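Local atomic coordinates of transglutaminase-like domain-containing protein (Streptococcus suis, PDB entry 4XZ7), a protein that acts as a transglutaminase and antiphagocytic virulence factor, probably by transferring acyl groups from glutamine side chains to amines with its papain-like core domain. Residues 212-215 and 216-220; 273-276 and 277-280. All coordinates share one frame; numbering follows the deposited sequence.

Interaction 1 of 2, residues 212-215 and 216-220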
loop_
_atom_site.group_PDB
_atom_site.type_symbol
_atom_site.label_atom_id
_atom_site.label_comp_id
_atom_site.label_asym_id
_atom_site.label_seq_id
_atom_site.Cartn_x
_atom_site.Cartn_y
_atom_site.Cartn_z
ATOM N N SER B 212 30.752 0.436 -34.129
ATOM C CA SER B 212 30.121 -0.874 -34.118
ATOM C C SER B 212 28.941 -0.941 -33.147
ATOM O O SER B 212 28.791 -0.090 -32.268
ATOM C CB SER B 212 31.154 -1.945 -33.761
ATOM O OG SER B 212 31.752 -1.667 -32.504
ATOM N N GLU B 213 28.106 -1.958 -33.327
ATOM C CA GLU B 213 26.997 -2.220 -32.429
ATOM C C GLU B 213 27.520 -2.553 -31.029
ATOM O O GLU B 213 26.987 -2.082 -30.010
ATOM C CB GLU B 213 26.140 -3.363 -32.975
ATOM C CG GLU B 213 25.487 -3.060 -34.314
ATOM C CD GLU B 213 24.796 -4.273 -34.909
ATOM O OE1 GLU B 213 25.292 -5.406 -34.714
ATOM O OE2 GLU B 213 23.753 -4.092 -35.570
ATOM N N ARG B 214 28.580 -3.355 -30.998
ATOM C CA ARG B 214 29.201 -3.758 -29.743
ATOM C C ARG B 214 29.591 -2.551 -28.894
ATOM O O ARG B 214 29.371 -2.531 -27.680
ATOM C CB ARG B 214 30.428 -4.623 -30.016
ATOM C CG ARG B 214 30.928 -5.382 -28.804
ATOM C CD ARG B 214 31.961 -6.409 -29.228
ATOM N NE ARG B 214 32.548 -7.085 -28.076
ATOM C CZ ARG B 214 33.794 -6.895 -27.642
ATOM N NH1 ARG B 214 34.611 -6.052 -28.276
ATOM N NH2 ARG B 214 34.229 -7.560 -26.575
ATOM N N ASP B 215 30.158 -1.536 -29.535
ATOM C CA ASP B 215 30.599 -0.366 -28.793
ATOM C C ASP B 215 29.414 0.490 -28.365
ATOM O O ASP B 215 29.493 1.201 -27.363
ATOM C CB ASP B 215 31.593 0.451 -29.610
ATOM C CG ASP B 215 32.994 -0.159 -29.595
ATOM O OD1 ASP B 215 33.346 -0.808 -28.587
ATOM O OD2 ASP B 215 33.740 0.007 -30.583
ATOM N N LYS B 216 28.317 0.414 -29.112
ATOM C CA LYS B 216 27.084 1.086 -28.697
ATOM C C LYS B 216 26.623 0.495 -27.380
ATOM O O LYS B 216 26.398 1.229 -26.405
ATOM C CB LYS B 216 25.996 0.956 -29.763
ATOM C CG LYS B 216 26.419 1.491 -31.137
ATOM C CD LYS B 216 25.239 1.628 -32.099
ATOM C CE LYS B 216 25.716 1.845 -33.528
ATOM N NZ LYS B 216 24.559 1.912 -34.470
ATOM N N VAL B 217 26.510 -0.837 -27.349
ATOM C CA VAL B 217 26.140 -1.546 -26.118
ATOM C C VAL B 217 27.057 -1.166 -24.955
ATOM O O VAL B 217 26.590 -0.754 -23.877
ATOM C CB VAL B 217 26.188 -3.083 -26.299
ATOM C CG1 VAL B 217 25.954 -3.774 -24.970
ATOM C CG2 VAL B 217 25.155 -3.546 -27.309
ATOM N N LYS B 218 28.362 -1.298 -25.192
ATOM C CA LYS B 218 29.378 -1.011 -24.183
ATOM C C LYS B 218 29.153 0.387 -23.602
ATOM O O LYS B 218 29.031 0.568 -22.382
ATOM C CB LYS B 218 30.783 -1.137 -24.800
ATOM C CG LYS B 218 31.935 -1.235 -23.820
ATOM C CD LYS B 218 33.291 -1.048 -24.537
ATOM C CE LYS B 218 33.525 -2.074 -25.651
ATOM N NZ LYS B 218 33.931 -3.420 -25.138
ATOM N N ALA B 219 29.044 1.362 -24.495
ATOM C CA ALA B 219 28.863 2.755 -24.107
ATOM C C ALA B 219 27.601 2.977 -23.267
ATOM O O ALA B 219 27.651 3.631 -22.214
ATOM C CB ALA B 219 28.824 3.630 -25.344
ATOM N N PHE B 220 26.465 2.449 -23.723
ATOM C CA PHE B 220 25.227 2.680 -22.970
ATOM C C PHE B 220 25.258 2.019 -21.576
ATOM O O PHE B 220 24.940 2.647 -20.558
ATOM C CB PHE B 220 24.006 2.189 -23.742
ATOM C CG PHE B 220 22.719 2.489 -23.041
ATOM C CD1 PHE B 220 22.187 3.767 -23.072
ATOM C CD2 PHE B 220 22.064 1.508 -22.312
ATOM C CE1 PHE B 220 21.009 4.053 -22.407
ATOM C CE2 PHE B 220 20.898 1.784 -21.642
ATOM C CZ PHE B 220 20.368 3.053 -21.680
#
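Lys218 reaches back over Arg214 and Asp215 in the first turns of helix 213-227. Its CB lies 3.5 Å from Arg214 O, the same carbonyl that accepts the Lys218 N bond of the helix. CG stands anti to the backbone N (chi1 -164°). CD then comes to 4.1 Å from Asp215 OD1. The bend at chi3 (-58°) brings CE to 3.2 Å from Asp215 OD1, so the carboxylate meets the carbon next to the ammonium. The turn at chi4 (-77°) then sets NZ, which stays 4.4 Å from Asp215 OD1, beyond a salt bridge. The two side chains run alongside each other and point the same way.

The tip of Lys218 ends above one face of the Arg214 guanidinium, toward its rim, with NZ 4.2 Å from Arg214 NH1. These are like charges, and the nearby Asp215 carboxylate probably offsets part of their repulsion. Arg214 is held in place by a salt bridge from NE to Glu336 and a bond from NH2 to Phe331 O.

Ser212 is the N-cap. Its OG accepts a weak bond from Asp215 N at 3.4 Å. The same OG donates a weak bond to Asp215 OD2 at 3.2 Å, which ties the carboxylate to the cap.

The polar side of this turn lies at the surface, where Lys218 touches Thr333. The inner side faces the fold: Val217 packs on Tyr302 of strand 294-302 and on helix 264-277, while Phe220 leans on helix 188-205.

Interaction 2 of 2, residues 273-276 and 277-280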
loop_
_atom_site.group_PDB
_atom_site.type_symbol
_atom_site.label_atom_id
_atom_site.label_comp_id
_atom_site.label_asym_id
_atom_site.label_seq_id
_atom_site.Cartn_x
_atom_site.Cartn_y
_atom_site.Cartn_z
ATOM N N ARG B 273 15.002 -1.795 -23.429
ATOM C CA ARG B 273 14.236 -0.758 -24.125
ATOM C C ARG B 273 15.170 0.099 -24.978
ATOM O O ARG B 273 14.930 0.279 -26.173
ATOM C CB ARG B 273 13.463 0.124 -23.142
ATOM C CG ARG B 273 12.520 1.107 -23.808
ATOM C CD ARG B 273 11.274 0.421 -24.362
ATOM N NE ARG B 273 10.335 1.386 -24.929
ATOM C CZ ARG B 273 9.352 1.060 -25.759
ATOM N NH1 ARG B 273 9.173 -0.206 -26.109
ATOM N NH2 ARG B 273 8.553 1.994 -26.246
ATOM N N ALA B 274 16.240 0.602 -24.367
ATOM C CA ALA B 274 17.238 1.411 -25.080
ATOM C C ALA B 274 17.861 0.715 -26.304
ATOM O O ALA B 274 18.079 1.342 -27.337
ATOM C CB ALA B 274 18.327 1.822 -24.125
ATOM N N PHE B 275 18.162 -0.573 -26.180
ATOM C CA PHE B 275 18.788 -1.318 -27.263
ATOM C C PHE B 275 17.834 -1.526 -28.433
ATOM O O PHE B 275 18.253 -1.536 -29.591
ATOM C CB PHE B 275 19.292 -2.670 -26.760
ATOM C CG PHE B 275 20.452 -2.566 -25.803
ATOM C CD1 PHE B 275 21.314 -1.480 -25.856
ATOM C CD2 PHE B 275 20.677 -3.548 -24.854
ATOM C CE1 PHE B 275 22.392 -1.381 -24.979
ATOM C CE2 PHE B 275 21.753 -3.454 -23.966
ATOM C CZ PHE B 275 22.606 -2.368 -24.031
ATOM N N ASN B 276 16.554 -1.717 -28.124
ATOM C CA ASN B 276 15.561 -1.863 -29.178
ATOM C C ASN B 276 15.445 -0.542 -29.927
ATOM O O ASN B 276 15.361 -0.535 -31.154
ATOM C CB ASN B 276 14.208 -2.313 -28.622
ATOM C CG ASN B 276 14.164 -3.803 -28.334
ATOM O OD1 ASN B 276 14.754 -4.599 -29.058
ATOM N ND2 ASN B 276 13.481 -4.187 -27.255
ATOM N N MET B 277 15.463 0.573 -29.200
ATOM C CA MET B 277 15.488 1.879 -29.844
ATOM C C MET B 277 16.689 2.009 -30.788
ATOM O O MET B 277 16.577 2.575 -31.875
ATOM C CB MET B 277 15.521 2.992 -28.802
ATOM C CG MET B 277 14.198 3.205 -28.069
ATOM S SD MET B 277 14.302 4.435 -26.761
ATOM C CE MET B 277 14.834 5.883 -27.669
ATOM N N LEU B 278 17.832 1.470 -30.371
ATOM C CA LEU B 278 19.076 1.598 -31.122
ATOM C C LEU B 278 19.192 0.588 -32.259
ATOM O O LEU B 278 20.233 0.483 -32.897
ATOM C CB LEU B 278 20.272 1.442 -30.178
ATOM C CG LEU B 278 20.522 2.561 -29.167
ATOM C CD1 LEU B 278 21.494 2.113 -28.070
ATOM C CD2 LEU B 278 21.037 3.805 -29.876
ATOM N N GLY B 279 18.132 -0.167 -32.506
ATOM C CA GLY B 279 18.157 -1.163 -33.561
ATOM C C GLY B 279 18.837 -2.449 -33.133
ATOM O O GLY B 279 19.253 -3.242 -33.969
ATOM N N LEU B 280 18.951 -2.667 -31.828
ATOM C CA LEU B 280 19.608 -3.863 -31.333
ATOM C C LEU B 280 18.596 -4.758 -30.606
ATOM O O LEU B 280 18.354 -4.572 -29.407
ATOM C CB LEU B 280 20.757 -3.484 -30.399
ATOM C CG LEU B 280 22.154 -3.140 -30.931
ATOM C CD1 LEU B 280 22.193 -3.058 -32.443
ATOM C CD2 LEU B 280 22.651 -1.839 -30.286
#
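Phe275 and Leu280 close the end of helix 264-277 in a Schellman motif. Leu280 N donates to Phe275 O at 2.6 Å, and Gly279 N donates to Asn276 O at 3.1 Å. The second donor sits above the carbonyl plane, 68° out of it. Gly279 is the C-prime residue, and its positive phi of 81° turns the chain back.

The tight part is here. Leu280 CB lies 3.3 Å from Phe275 O and 4.0 Å from Phe275 CB, the apolar contact that commonly accompanies this motif. Leu278 also fits closely, its CG 3.3 Å from Ala274 O.

The looser part is at the Phe275 ring. Leu278 CD1 meets it near its plane, at the edge, 4.2 Å from Phe275 CD1. No side is solvent-exposed, since every touching residue is buried in the dimer. Arg273 is firmly held by groups outside the segments: Asp195, Leu374 O and Phe376 O.

Asn276 OD1 accepts from Ala282 N, where strand 282-288 begins. The chemistry is therefore that of a buried helix end: Leu280 N and Gly279 N take the carbonyls of Phe275 and Asn276, and leucine carbons lie against the Ala274 and Phe275 carbonyls.

In the fold
Interactions 1 and 2 are neighbours in the transglutaminase-like domain, with centres about 11 Å apart. They join the start of helix 213-227 to the end of helix 264-277. Phe220 CZ packs 3.4 Å from Ala274 CB, and Val217 CG1 lies 3.8 Å from Phe275 CZ. Glu213 OE2 is 3.6 Å from Leu280 CD1. Strand 294-302 backs both, touching Val217, Phe275 and Leu280. In this superfamily the catalytic cysteine typically begins the core helix, here probably helix 264-277. Interaction 2 would then sit at the end of that helix away from the active site. Interaction 1 caps the start of one helix, interaction 2 ends another, and apolar packing joins them.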